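PDB 1XHO: chorismate mutase from Clostridium thermocellum, which probably catalyses the rearrangement of chorismate to prephenate, a step towards phenylalanine and tyrosine, as a trimeric enzyme of the type I (AroH) family. Local coordinates for residues R36-V41 against N138-L143; D47-E52 against K80-A85; I74-T79 against I117-H122; F86-A91 against L101-E106. One frame throughout, in Å; residues are numbered along the deposited sequence.

Contact 1. Residues R36-V41 against N138-L143; sequences RGATTV and NGAKVL
The 3-10 segment 139-142 of this type I chorismate mutase, close to the last modelled residue, and Asn-138 just before it lie against the end of strand 32-40, with Asn-138 and Gly-139 holding Thr-40 while Ala-140 presses on Ala-38. The carboxamide of Asn-138 gives ND2 to Thr-40 O at 2.8 Å; the donor arrives in the carbonyl plane, and the acceptor in turn lies close to the plane of the amide. The side chains of Asn-138 and Thr-40 slide past each other in opposite directions, and a second bond runs the same way as the first, from Gly-139 N to Thr-40 OG1 at 2.7 Å, bent at 137°, so that Thr-40 accepts twice. With chi1 at 59°, the Thr-40 hydroxyl sits between backbone N and carbonyl carbon, and its methyl CG2 comes within 3.5 Å of Ala-140 N. Beyond this polar grip the packing turns apolar: Ala-38 CB meets Ala-140 CB tightly at 3.5 Å, and Leu-143 CD1 packs normally on Ala-38 CB at 4.0 Å. Asn-138 ND2 has a second acceptor in Glu-52 of helix 46-63. Strand 32-40 is paired through Gly-37 and Thr-39 with strand 116-124, and through Arg-36 and Ala-38 with strand 135-136 on its other side.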
loop_
_atom_site.group_PDB
_atom_site.type_symbol
_atom_site.label_atom_id
_atom_site.label_comp_id
_atom_site.label_asym_id
_atom_site.label_seq_id
_atom_site.Cartn_x
_atom_site.Cartn_y
_atom_site.Cartn_z
ATOM N N ARG C 36 11.425 -4.906 2.083
ATOM C CA ARG C 36 11.275 -3.754 2.949
ATOM C C ARG C 36 12.605 -2.992 3.088
ATOM O O ARG C 36 13.672 -3.596 3.147
ATOM C CB ARG C 36 10.719 -4.186 4.323
ATOM C CG ARG C 36 9.211 -3.924 4.512
ATOM C CD ARG C 36 8.890 -2.401 4.512
ATOM N NE ARG C 36 9.784 -1.661 5.414
ATOM C CZ ARG C 36 9.637 -1.588 6.738
ATOM N NH1 ARG C 36 8.612 -2.184 7.356
ATOM N NH2 ARG C 36 10.517 -0.904 7.458
ATOM N N GLY C 37 12.521 -1.662 3.071
ATOM C CA GLY C 37 13.609 -0.778 3.448
ATOM C C GLY C 37 13.135 0.317 4.418
ATOM O O GLY C 37 11.953 0.700 4.426
ATOM N N ALA C 38 14.051 0.792 5.259
ATOM C CA ALA C 38 13.788 1.935 6.126
ATOM C C ALA C 38 15.060 2.721 6.322
ATOM O O ALA C 38 16.159 2.160 6.301
ATOM C CB ALA C 38 13.204 1.504 7.472
ATOM N N THR C 39 14.896 4.028 6.478
ATOM C CA THR C 39 16.006 4.936 6.698
ATOM C C THR C 39 15.504 6.177 7.444
ATOM O O THR C 39 14.304 6.410 7.543
ATOM C CB THR C 39 16.718 5.318 5.348
ATOM O OG1 THR C 39 17.989 5.938 5.614
ATOM C CG2 THR C 39 15.836 6.241 4.468
ATOM N N THR C 40 16.436 6.954 7.980
ATOM C CA THR C 40 16.106 8.197 8.650
ATOM C C THR C 40 16.869 9.354 8.012
ATOM O O THR C 40 17.889 9.146 7.352
ATOM C CB THR C 40 16.386 8.134 10.175
ATOM O OG1 THR C 40 17.772 7.835 10.411
ATOM C CG2 THR C 40 15.506 7.082 10.830
ATOM N N VAL C 41 16.336 10.561 8.189
ATOM C CA VAL C 41 16.978 11.795 7.709
ATOM C C VAL C 41 17.267 12.730 8.888
ATOM O O VAL C 41 16.680 12.589 9.968
ATOM C CB VAL C 41 16.134 12.540 6.638
ATOM C CG1 VAL C 41 16.108 11.756 5.332
ATOM C CG2 VAL C 41 14.718 12.822 7.133
ATOM N N ASN C 138 20.711 4.090 8.647
ATOM C CA ASN C 138 20.718 5.210 9.579
ATOM C C ASN C 138 19.955 4.836 10.845
ATOM O O ASN C 138 20.068 3.710 11.313
ATOM C CB ASN C 138 20.140 6.477 8.929
ATOM C CG ASN C 138 20.834 6.848 7.640
ATOM O OD1 ASN C 138 21.966 6.440 7.397
ATOM N ND2 ASN C 138 20.162 7.646 6.811
ATOM N N GLY C 139 19.174 5.763 11.398
ATOM C CA GLY C 139 18.408 5.492 12.610
ATOM C C GLY C 139 17.409 4.360 12.504
ATOM O O GLY C 139 16.967 3.835 13.524
ATOM N N ALA C 140 17.043 3.975 11.279
ATOM C CA ALA C 140 16.084 2.881 11.061
ATOM C C ALA C 140 16.634 1.495 11.411
ATOM O O ALA C 140 15.866 0.533 11.508
ATOM C CB ALA C 140 15.557 2.898 9.633
ATOM N N LYS C 141 17.950 1.388 11.610
ATOM C CA LYS C 141 18.558 0.129 12.071
ATOM C C LYS C 141 17.930 -0.389 13.368
ATOM O O LYS C 141 17.849 -1.602 13.578
ATOM C CB LYS C 141 20.080 0.270 12.214
ATOM C CG LYS C 141 20.807 0.180 10.883
ATOM C CD LYS C 141 22.274 0.581 10.962
ATOM C CE LYS C 141 23.064 -0.296 11.918
ATOM N NZ LYS C 141 24.497 0.028 11.856
ATOM N N VAL C 142 17.461 0.531 14.211
ATOM C CA VAL C 142 16.772 0.191 15.462
ATOM C C VAL C 142 15.468 -0.594 15.229
ATOM O O VAL C 142 15.010 -1.300 16.112
ATOM C CB VAL C 142 16.478 1.481 16.300
ATOM C CG1 VAL C 142 15.580 1.187 17.499
ATOM C CG2 VAL C 142 17.793 2.131 16.763
ATOM N N LEU C 143 14.871 -0.471 14.048
ATOM C CA LEU C 143 13.661 -1.233 13.738
ATOM C C LEU C 143 14.055 -2.664 13.378
ATOM O O LEU C 143 13.320 -3.357 12.683
ATOM C CB LEU C 143 12.881 -0.603 12.592
ATOM C CG LEU C 143 12.588 0.895 12.688
ATOM C CD1 LEU C 143 12.104 1.425 11.338
ATOM C CD2 LEU C 143 11.574 1.196 13.817
#

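Contact 2. Residues D47-E52 against K80-A85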
loop_
_atom_site.group_PDB
_atom_site.type_symbol
_atom_site.label_atom_id
_atom_site.label_comp_id
_atom_site.label_asym_id
_atom_site.label_seq_id
_atom_site.Cartn_x
_atom_site.Cartn_y
_atom_site.Cartn_z
ATOM N N ASP C 47 16.146 17.876 -0.044
ATOM C CA ASP C 47 17.453 17.299 -0.380
ATOM C C ASP C 47 17.739 16.051 0.433
ATOM O O ASP C 47 18.207 15.055 -0.114
ATOM C CB ASP C 47 18.578 18.329 -0.181
ATOM C CG ASP C 47 18.683 19.311 -1.340
ATOM O OD1 ASP C 47 18.604 18.873 -2.509
ATOM O OD2 ASP C 47 18.851 20.524 -1.083
ATOM N N GLU C 48 17.450 16.115 1.731
ATOM C CA GLU C 48 17.665 14.989 2.632
ATOM C C GLU C 48 16.718 13.823 2.333
ATOM O O GLU C 48 17.150 12.670 2.242
ATOM C CB GLU C 48 17.494 15.425 4.097
ATOM C CG GLU C 48 18.697 16.148 4.674
ATOM C CD GLU C 48 19.913 15.243 4.788
ATOM O OE1 GLU C 48 19.920 14.345 5.667
ATOM O OE2 GLU C 48 20.860 15.428 3.988
ATOM N N ILE C 49 15.431 14.139 2.197
ATOM C CA ILE C 49 14.402 13.143 1.873
ATOM C C ILE C 49 14.752 12.383 0.589
ATOM O O ILE C 49 14.704 11.155 0.553
ATOM C CB ILE C 49 13.001 13.799 1.731
ATOM C CG1 ILE C 49 12.477 14.217 3.109
ATOM C CG2 ILE C 49 12.012 12.839 1.066
ATOM C CD1 ILE C 49 11.267 15.184 3.073
ATOM N N VAL C 50 15.113 13.123 -0.453
ATOM C CA VAL C 50 15.374 12.524 -1.766
ATOM C C VAL C 50 16.680 11.736 -1.781
ATOM O O VAL C 50 16.723 10.631 -2.300
ATOM C CB VAL C 50 15.354 13.599 -2.897
ATOM C CG1 VAL C 50 15.792 13.010 -4.240
ATOM C CG2 VAL C 50 13.952 14.200 -3.022
ATOM N N ALA C 51 17.732 12.306 -1.204
ATOM C CA ALA C 51 19.052 11.677 -1.206
ATOM C C ALA C 51 19.079 10.432 -0.325
ATOM O O ALA C 51 19.627 9.412 -0.713
ATOM C CB ALA C 51 20.121 12.677 -0.753
ATOM N N GLU C 52 18.488 10.505 0.860
ATOM C CA GLU C 52 18.455 9.333 1.744
ATOM C C GLU C 52 17.550 8.231 1.214
ATOM O O GLU C 52 17.825 7.048 1.437
ATOM C CB GLU C 52 18.066 9.720 3.172
ATOM C CG GLU C 52 19.144 10.546 3.884
ATOM C CD GLU C 52 20.526 9.932 3.760
ATOM O OE1 GLU C 52 20.664 8.714 4.000
ATOM O OE2 GLU C 52 21.470 10.666 3.399
ATOM N N LYS C 80 4.930 11.623 9.961
ATOM C CA LYS C 80 4.232 12.932 9.953
ATOM C C LYS C 80 5.169 14.165 9.915
ATOM O O LYS C 80 4.851 15.196 9.291
ATOM C CB LYS C 80 3.324 13.010 11.183
ATOM C CG LYS C 80 2.433 14.226 11.251
ATOM C CD LYS C 80 1.194 13.946 12.102
ATOM C CE LYS C 80 1.548 13.544 13.537
ATOM N NZ LYS C 80 0.341 13.567 14.421
ATOM N N ASP C 81 6.318 14.046 10.576
ATOM C CA ASP C 81 7.320 15.122 10.625
ATOM C C ASP C 81 8.068 15.379 9.309
ATOM O O ASP C 81 8.828 16.313 9.238
ATOM C CB ASP C 81 8.335 14.864 11.752
ATOM C CG ASP C 81 8.831 13.421 11.781
ATOM O OD1 ASP C 81 8.922 12.775 10.721
ATOM O OD2 ASP C 81 9.111 12.926 12.880
ATOM N N LEU C 82 7.869 14.542 8.290
ATOM C CA LEU C 82 8.426 14.796 6.957
ATOM C C LEU C 82 7.324 15.155 5.948
ATOM O O LEU C 82 6.404 14.360 5.726
ATOM C CB LEU C 82 9.187 13.569 6.443
ATOM C CG LEU C 82 10.349 13.040 7.285
ATOM C CD1 LEU C 82 10.989 11.832 6.582
ATOM C CD2 LEU C 82 11.383 14.148 7.565
ATOM N N ASP C 83 7.424 16.344 5.349
ATOM C CA ASP C 83 6.490 16.786 4.289
ATOM C C ASP C 83 7.163 17.571 3.145
ATOM O O ASP C 83 6.479 18.052 2.252
ATOM C CB ASP C 83 5.342 17.636 4.895
ATOM C CG ASP C 83 5.811 19.013 5.426
ATOM O OD1 ASP C 83 7.006 19.348 5.323
ATOM O OD2 ASP C 83 4.964 19.766 5.958
ATOM N N ALA C 84 8.493 17.687 3.170
ATOM C CA ALA C 84 9.198 18.592 2.262
ATOM C C ALA C 84 9.259 18.083 0.821
ATOM O O ALA C 84 9.393 18.883 -0.105
ATOM C CB ALA C 84 10.605 18.887 2.783
ATOM N N ALA C 85 9.170 16.769 0.621
ATOM C CA ALA C 85 9.085 16.219 -0.736
ATOM C C ALA C 85 8.584 14.770 -0.789
ATOM O O ALA C 85 8.518 14.082 0.232
ATOM C CB ALA C 85 10.445 16.324 -1.434
#
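Ile-49 points its delta methyl from the helix into a bend of the loop where Leu-82, Ala-84 and Ala-85 curve round it. Its CG1 branch stands beside the backbone N (chi1 -72°) and continues extended through chi2, 166°, which carries CD1 to the far end of the side chain and onto the loop backbone, 3.6 Å from Ala-85 N and 3.7 Å from Ala-84 N. Two side chains bound the same methyl: Ala-84 CB lies 3.8 Å from Ile-49 CD1, and Leu-82 CB is a looser neighbour at 4.3 Å. The other branch of the isoleucine, CG2, faces Ala-85 O at 3.8 Å. One residue further along the helix, Val-50 only grazes the loop, its CG2 reaching Ala-85 CB at 4.4 Å. This is how helix 46-63 packs on the connection that leads from strand 71-78 to helix 89-93, the first leg of a beta-alpha-beta crossover. The side chains that meet are all aliphatic, though the isoleucine also lies against backbone N and O atoms of the loop. Polar groups of the loop are held by residues beyond it: Asn-44 accepts from Ala-84 N and donates to Asp-83 OD1, while Asp-81 OD1 is bonded to both Thr-79 OG1 and Lys-115 N.

Contact 3. Residues I74-T79 against I117-H122; sequences IIFTVT and IRVMMH
Ile-74, Phe-76 and Val-78 share one face of an antiparallel strand pair with Met-121, Val-119 and Ile-117, in the mixed sheet of this alpha/beta fold. Val-119 serves both neighbours: its CG1 branch touches Ile-74 CG2 at 3.6 Å, and its CG2, beside the backbone N because chi1 is 175°, lies obliquely to the Phe-76 ring, 3.9 Å from CD1. At one end Ile-74 CD1 meets the CE methyl of selenomethionine Met-121; at the other, Val-78 and Ile-117 run side by side. Helix 46-63 covers this face through Thr-53, Leu-56 and Met-60. Between the strands, Ile-75 with Met-120 and Thr-77 with Arg-118 form the hydrogen-bonded pairs, the nearly straight Ile-75 N to Met-120 O bond measuring 3.0 Å. The opposite face carries Ile-75 and Met-120 and, further along, Thr-77 and Arg-118; here Ile-75 packs on Met-120 of the third subunit. Towards the polar end Thr-77 OG1 rests on Arg-118 CB at 3.3 Å and is hydrogen-bonded to Glu-106, which forms a long, weak ion pair with Arg-118. One water spans the two side chains, donating to Thr-77 OG1 at 3.0 Å and accepting from Arg-118 NH1 at 3.1 Å, in the guanidinium plane.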
loop_
_atom_site.group_PDB
_atom_site.type_symbol
_atom_site.label_atom_id
_atom_site.label_comp_id
_atom_site.label_asym_id
_atom_site.label_seq_id
_atom_site.Cartn_x
_atom_site.Cartn_y
_atom_site.Cartn_z
ATOM N N ILE C 74 6.735 0.194 -6.098
ATOM C CA ILE C 74 7.385 0.788 -4.941
ATOM C C ILE C 74 6.423 1.694 -4.187
ATOM O O ILE C 74 5.911 2.674 -4.737
ATOM C CB ILE C 74 8.674 1.565 -5.285
ATOM C CG1 ILE C 74 9.501 0.797 -6.329
ATOM C CG2 ILE C 74 9.454 1.821 -3.979
ATOM C CD1 ILE C 74 10.885 1.319 -6.567
ATOM N N ILE C 75 6.174 1.324 -2.928
ATOM C CA ILE C 75 5.334 2.079 -2.017
ATOM C C ILE C 75 6.239 2.759 -0.995
ATOM O O ILE C 75 7.058 2.110 -0.360
ATOM C CB ILE C 75 4.312 1.157 -1.295
ATOM C CG1 ILE C 75 3.321 0.559 -2.319
ATOM C CG2 ILE C 75 3.559 1.929 -0.183
ATOM C CD1 ILE C 75 2.320 -0.456 -1.708
ATOM N N PHE C 76 6.088 4.071 -0.859
ATOM C CA PHE C 76 6.839 4.854 0.115
ATOM C C PHE C 76 5.936 5.354 1.235
ATOM O O PHE C 76 4.792 5.719 0.989
ATOM C CB PHE C 76 7.455 6.069 -0.560
ATOM C CG PHE C 76 8.360 5.742 -1.712
ATOM C CD1 PHE C 76 9.743 5.652 -1.529
ATOM C CD2 PHE C 76 7.840 5.554 -2.984
ATOM C CE1 PHE C 76 10.587 5.379 -2.598
ATOM C CE2 PHE C 76 8.682 5.264 -4.065
ATOM C CZ PHE C 76 10.061 5.186 -3.871
ATOM N N THR C 77 6.458 5.375 2.462
ATOM C CA THR C 77 5.835 6.118 3.557
ATOM C C THR C 77 6.851 7.023 4.219
ATOM O O THR C 77 8.049 6.714 4.262
ATOM C CB THR C 77 5.197 5.218 4.652
ATOM O OG1 THR C 77 6.210 4.434 5.310
ATOM C CG2 THR C 77 4.089 4.316 4.063
ATOM N N VAL C 78 6.368 8.147 4.728
ATOM C CA VAL C 78 7.156 8.982 5.607
ATOM C C VAL C 78 6.338 9.242 6.859
ATOM O O VAL C 78 5.101 9.236 6.826
ATOM C CB VAL C 78 7.583 10.326 4.953
ATOM C CG1 VAL C 78 8.366 10.076 3.684
ATOM C CG2 VAL C 78 6.364 11.219 4.669
ATOM N N THR C 79 7.038 9.451 7.962
ATOM C CA THR C 79 6.420 9.851 9.211
ATOM C C THR C 79 5.898 11.296 9.115
ATOM O O THR C 79 6.359 12.082 8.280
ATOM C CB THR C 79 7.420 9.678 10.391
ATOM O OG1 THR C 79 8.721 10.133 9.996
ATOM C CG2 THR C 79 7.530 8.242 10.757
ATOM N N ILE C 117 11.788 7.280 6.618
ATOM C CA ILE C 117 11.274 6.880 5.314
ATOM C C ILE C 117 11.288 5.350 5.200
ATOM O O ILE C 117 12.338 4.716 5.374
ATOM C CB ILE C 117 12.124 7.491 4.179
ATOM C CG1 ILE C 117 12.161 9.019 4.324
ATOM C CG2 ILE C 117 11.586 7.074 2.812
ATOM C CD1 ILE C 117 13.303 9.675 3.633
ATOM N N ARG C 118 10.120 4.767 4.919
ATOM C CA ARG C 118 10.004 3.326 4.651
ATOM C C ARG C 118 9.652 3.045 3.192
ATOM O O ARG C 118 9.002 3.849 2.526
ATOM C CB ARG C 118 8.994 2.655 5.585
ATOM C CG ARG C 118 9.376 2.767 7.069
ATOM C CD ARG C 118 8.333 2.069 7.925
ATOM N NE ARG C 118 8.665 1.941 9.344
ATOM C CZ ARG C 118 8.515 2.887 10.277
ATOM N NH1 ARG C 118 8.102 4.096 9.980
ATOM N NH2 ARG C 118 8.819 2.618 11.526
ATOM N N VAL C 119 10.118 1.895 2.707
ATOM C CA VAL C 119 9.939 1.469 1.324
ATOM C C VAL C 119 9.490 0.023 1.325
ATOM O O VAL C 119 10.090 -0.801 2.007
ATOM C CB VAL C 119 11.270 1.547 0.513
ATOM C CG1 VAL C 119 11.093 0.970 -0.900
ATOM C CG2 VAL C 119 11.760 2.950 0.458
HETATM N N MSE C 120 8.430 -0.271 0.572
HETATM C CA MSE C 120 8.017 -1.638 0.303
HETATM C C MSE C 120 8.104 -1.886 -1.212
HETATM O O MSE C 120 7.420 -1.234 -2.015
HETATM C CB MSE C 120 6.601 -1.888 0.800
HETATM C CG MSE C 120 6.046 -3.272 0.411
HETATM SE SE MSE C 120 4.282 -3.628 1.171
HETATM C CE MSE C 120 4.863 -4.346 2.951
HETATM N N MSE C 121 8.943 -2.835 -1.594
HETATM C CA MSE C 121 9.219 -3.087 -2.991
HETATM C C MSE C 121 8.804 -4.498 -3.400
HETATM O O MSE C 121 9.389 -5.468 -2.931
HETATM C CB MSE C 121 10.710 -2.893 -3.216
HETATM C CG MSE C 121 11.138 -2.837 -4.653
HETATM SE SE MSE C 121 13.055 -2.661 -4.710
HETATM C CE MSE C 121 13.325 -0.853 -4.191
ATOM N N HIS C 122 7.801 -4.605 -4.275
ATOM C CA HIS C 122 7.433 -5.893 -4.870
ATOM C C HIS C 122 8.311 -6.170 -6.104
ATOM O O HIS C 122 8.490 -5.304 -6.945
ATOM C CB HIS C 122 5.936 -5.931 -5.211
ATOM C CG HIS C 122 5.062 -6.068 -4.004
ATOM N ND1 HIS C 122 4.757 -5.000 -3.180
ATOM C CD2 HIS C 122 4.476 -7.155 -3.449
ATOM C CE1 HIS C 122 3.990 -5.424 -2.190
ATOM N NE2 HIS C 122 3.808 -6.727 -2.326
HETATM O O HOH W 1 7.818 5.783 7.447
#

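Contact 4. Residues F86-A91 against L101-E106; sequences FPAIAA and LMCMNE
A cysteine sulfur set against an aromatic ring marks this contact: Cys-103 SG lies 5.0 Å from the centroid of the Phe-86 ring, 68° off the ring normal, an oblique approach in which ring atom CD1 comes nearest, at 3.8 Å from SG. The thiol reaches across because chi1 of -53° swings it to the side of the backbone N, and there three consecutive residues meet it. Ala-88 CB presses closest, 3.5 Å from Cys-103 SG, while Pro-87 CD touches the same sulfur at 4.1 Å. All three belong to the type I turn from Phe-86 to Ile-89, whose tight fold presents ring, proline and methyl together to one atom. Two residues earlier on the strand, Leu-101 uses its CD1 methyl as the bridge between Ala-88 CB, 3.9 Å away, and Ala-91 CB, at 4.1 Å from that methyl. The contact thus joins the turn leading into helix 89-93, and Ala-91 in that helix, to the second strand of the beta-alpha-beta crossover. Pro-87 also packs on Phe-76 and Val-78 of strand 71-78 and meets Thr-53 of helix 46-63, on which Ala-90 packs too. Strand 100-105 is outermost within the chain, and its Cys-103 makes backbone hydrogen bonds to the third subunit.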
loop_
_atom_site.group_PDB
_atom_site.type_symbol
_atom_site.label_atom_id
_atom_site.label_comp_id
_atom_site.label_asym_id
_atom_site.label_seq_id
_atom_site.Cartn_x
_atom_site.Cartn_y
_atom_site.Cartn_z
ATOM N N PHE C 86 8.235 14.342 -2.003
ATOM C CA PHE C 86 7.898 12.960 -2.328
ATOM C C PHE C 86 9.179 12.121 -2.403
ATOM O O PHE C 86 10.047 12.401 -3.243
ATOM C CB PHE C 86 7.231 12.875 -3.712
ATOM C CG PHE C 86 5.749 13.183 -3.723
ATOM C CD1 PHE C 86 4.826 12.191 -4.053
ATOM C CD2 PHE C 86 5.283 14.458 -3.451
ATOM C CE1 PHE C 86 3.476 12.462 -4.087
ATOM C CE2 PHE C 86 3.926 14.744 -3.483
ATOM C CZ PHE C 86 3.017 13.748 -3.798
ATOM N N PRO C 87 9.299 11.073 -1.564
ATOM C CA PRO C 87 10.473 10.189 -1.715
ATOM C C PRO C 87 10.564 9.530 -3.098
ATOM O O PRO C 87 11.659 9.155 -3.522
ATOM C CB PRO C 87 10.265 9.129 -0.613
ATOM C CG PRO C 87 9.339 9.771 0.371
ATOM C CD PRO C 87 8.424 10.633 -0.460
ATOM N N ALA C 88 9.419 9.400 -3.780
ATOM C CA ALA C 88 9.337 8.837 -5.134
ATOM C C ALA C 88 10.210 9.561 -6.177
ATOM O O ALA C 88 10.520 8.992 -7.218
ATOM C CB ALA C 88 7.875 8.825 -5.607
ATOM N N ILE C 89 10.564 10.817 -5.913
ATOM C CA ILE C 89 11.505 11.564 -6.765
ATOM C C ILE C 89 12.870 10.852 -6.858
ATOM O O ILE C 89 13.522 10.898 -7.913
ATOM C CB ILE C 89 11.708 13.016 -6.257
ATOM C CG1 ILE C 89 10.421 13.824 -6.419
ATOM C CG2 ILE C 89 12.847 13.711 -7.021
ATOM C CD1 ILE C 89 10.341 15.042 -5.496
ATOM N N ALA C 90 13.280 10.190 -5.766
ATOM C CA ALA C 90 14.542 9.443 -5.725
ATOM C C ALA C 90 14.615 8.372 -6.808
ATOM O O ALA C 90 15.640 8.244 -7.472
ATOM C CB ALA C 90 14.768 8.822 -4.348
ATOM N N ALA C 91 13.525 7.622 -6.991
ATOM C CA ALA C 91 13.466 6.577 -8.022
ATOM C C ALA C 91 13.549 7.174 -9.426
ATOM O O ALA C 91 14.174 6.602 -10.319
ATOM C CB ALA C 91 12.192 5.747 -7.870
ATOM N N LEU C 101 4.871 3.794 -8.694
ATOM C CA LEU C 101 5.257 4.339 -7.397
ATOM C C LEU C 101 4.012 4.835 -6.670
ATOM O O LEU C 101 3.009 5.152 -7.305
ATOM C CB LEU C 101 6.232 5.498 -7.587
ATOM C CG LEU C 101 7.450 5.236 -8.493
ATOM C CD1 LEU C 101 8.252 6.500 -8.730
ATOM C CD2 LEU C 101 8.346 4.185 -7.912
HETATM N N MSE C 102 4.084 4.912 -5.345
HETATM C CA MSE C 102 2.989 5.440 -4.529
HETATM C C MSE C 102 3.544 5.870 -3.173
HETATM O O MSE C 102 4.400 5.178 -2.592
HETATM C CB MSE C 102 1.878 4.383 -4.370
HETATM C CG MSE C 102 0.640 4.856 -3.584
HETATM SE SE MSE C 102 -1.089 3.983 -4.095
HETATM C CE MSE C 102 -1.339 5.125 -5.679
ATOM N N CYS C 103 3.070 7.017 -2.677
ATOM C CA CYS C 103 3.560 7.592 -1.428
ATOM C C CYS C 103 2.422 7.945 -0.485
ATOM O O CYS C 103 1.453 8.599 -0.891
ATOM C CB CYS C 103 4.366 8.854 -1.697
ATOM S SG CYS C 103 5.680 8.665 -2.868
HETATM N N MSE C 104 2.560 7.506 0.770
HETATM C CA MSE C 104 1.605 7.784 1.832
HETATM C C MSE C 104 2.379 8.263 3.040
HETATM O O MSE C 104 3.601 8.321 3.022
HETATM C CB MSE C 104 0.823 6.520 2.228
HETATM C CG MSE C 104 0.010 5.861 1.107
HETATM SE SE MSE C 104 1.079 4.761 -0.126
HETATM C CE MSE C 104 -0.249 3.344 -0.309
ATOM N N ASN C 105 1.658 8.603 4.095
ATOM C CA ASN C 105 2.281 8.799 5.385
ATOM C C ASN C 105 2.204 7.507 6.166
ATOM O O ASN C 105 1.294 6.682 5.967
ATOM C CB ASN C 105 1.612 9.929 6.175
ATOM C CG ASN C 105 1.977 11.311 5.651
ATOM O OD1 ASN C 105 1.139 11.996 5.072
ATOM N ND2 ASN C 105 3.220 11.738 5.884
ATOM N N GLU C 106 3.175 7.332 7.054
ATOM C CA GLU C 106 3.205 6.198 7.958
ATOM C C GLU C 106 2.040 6.334 8.942
ATOM O O GLU C 106 1.572 7.436 9.218
ATOM C CB GLU C 106 4.560 6.174 8.713
ATOM C CG GLU C 106 4.767 5.008 9.715
ATOM C CD GLU C 106 5.000 3.654 9.047
ATOM O OE1 GLU C 106 5.129 3.582 7.797
ATOM O OE2 GLU C 106 5.053 2.648 9.777
#

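How the contacts relate
Contact 3 lies about 4 Å from the chain centre, and it pairs the middle strand of the sheet, 116-124, with its neighbour 71-78. Contact 4, centred about 7 Å away, adds strand 100-105 on one side; contact 1, about 11 Å away, lies on strand 32-40 on the other. Contact 2, about 13 Å from contact 3, joins helix 46-63 to the loop after strand 71-78. Along the chain contact 1 closes a loop that holds all the rest; contact 4 is nested inside contact 3, whereas contacts 2 and 3 interlock. Contacts 2, 3 and 4 also touch the third subunit, consistent with a family whose active sites lie between subunits of a trimer.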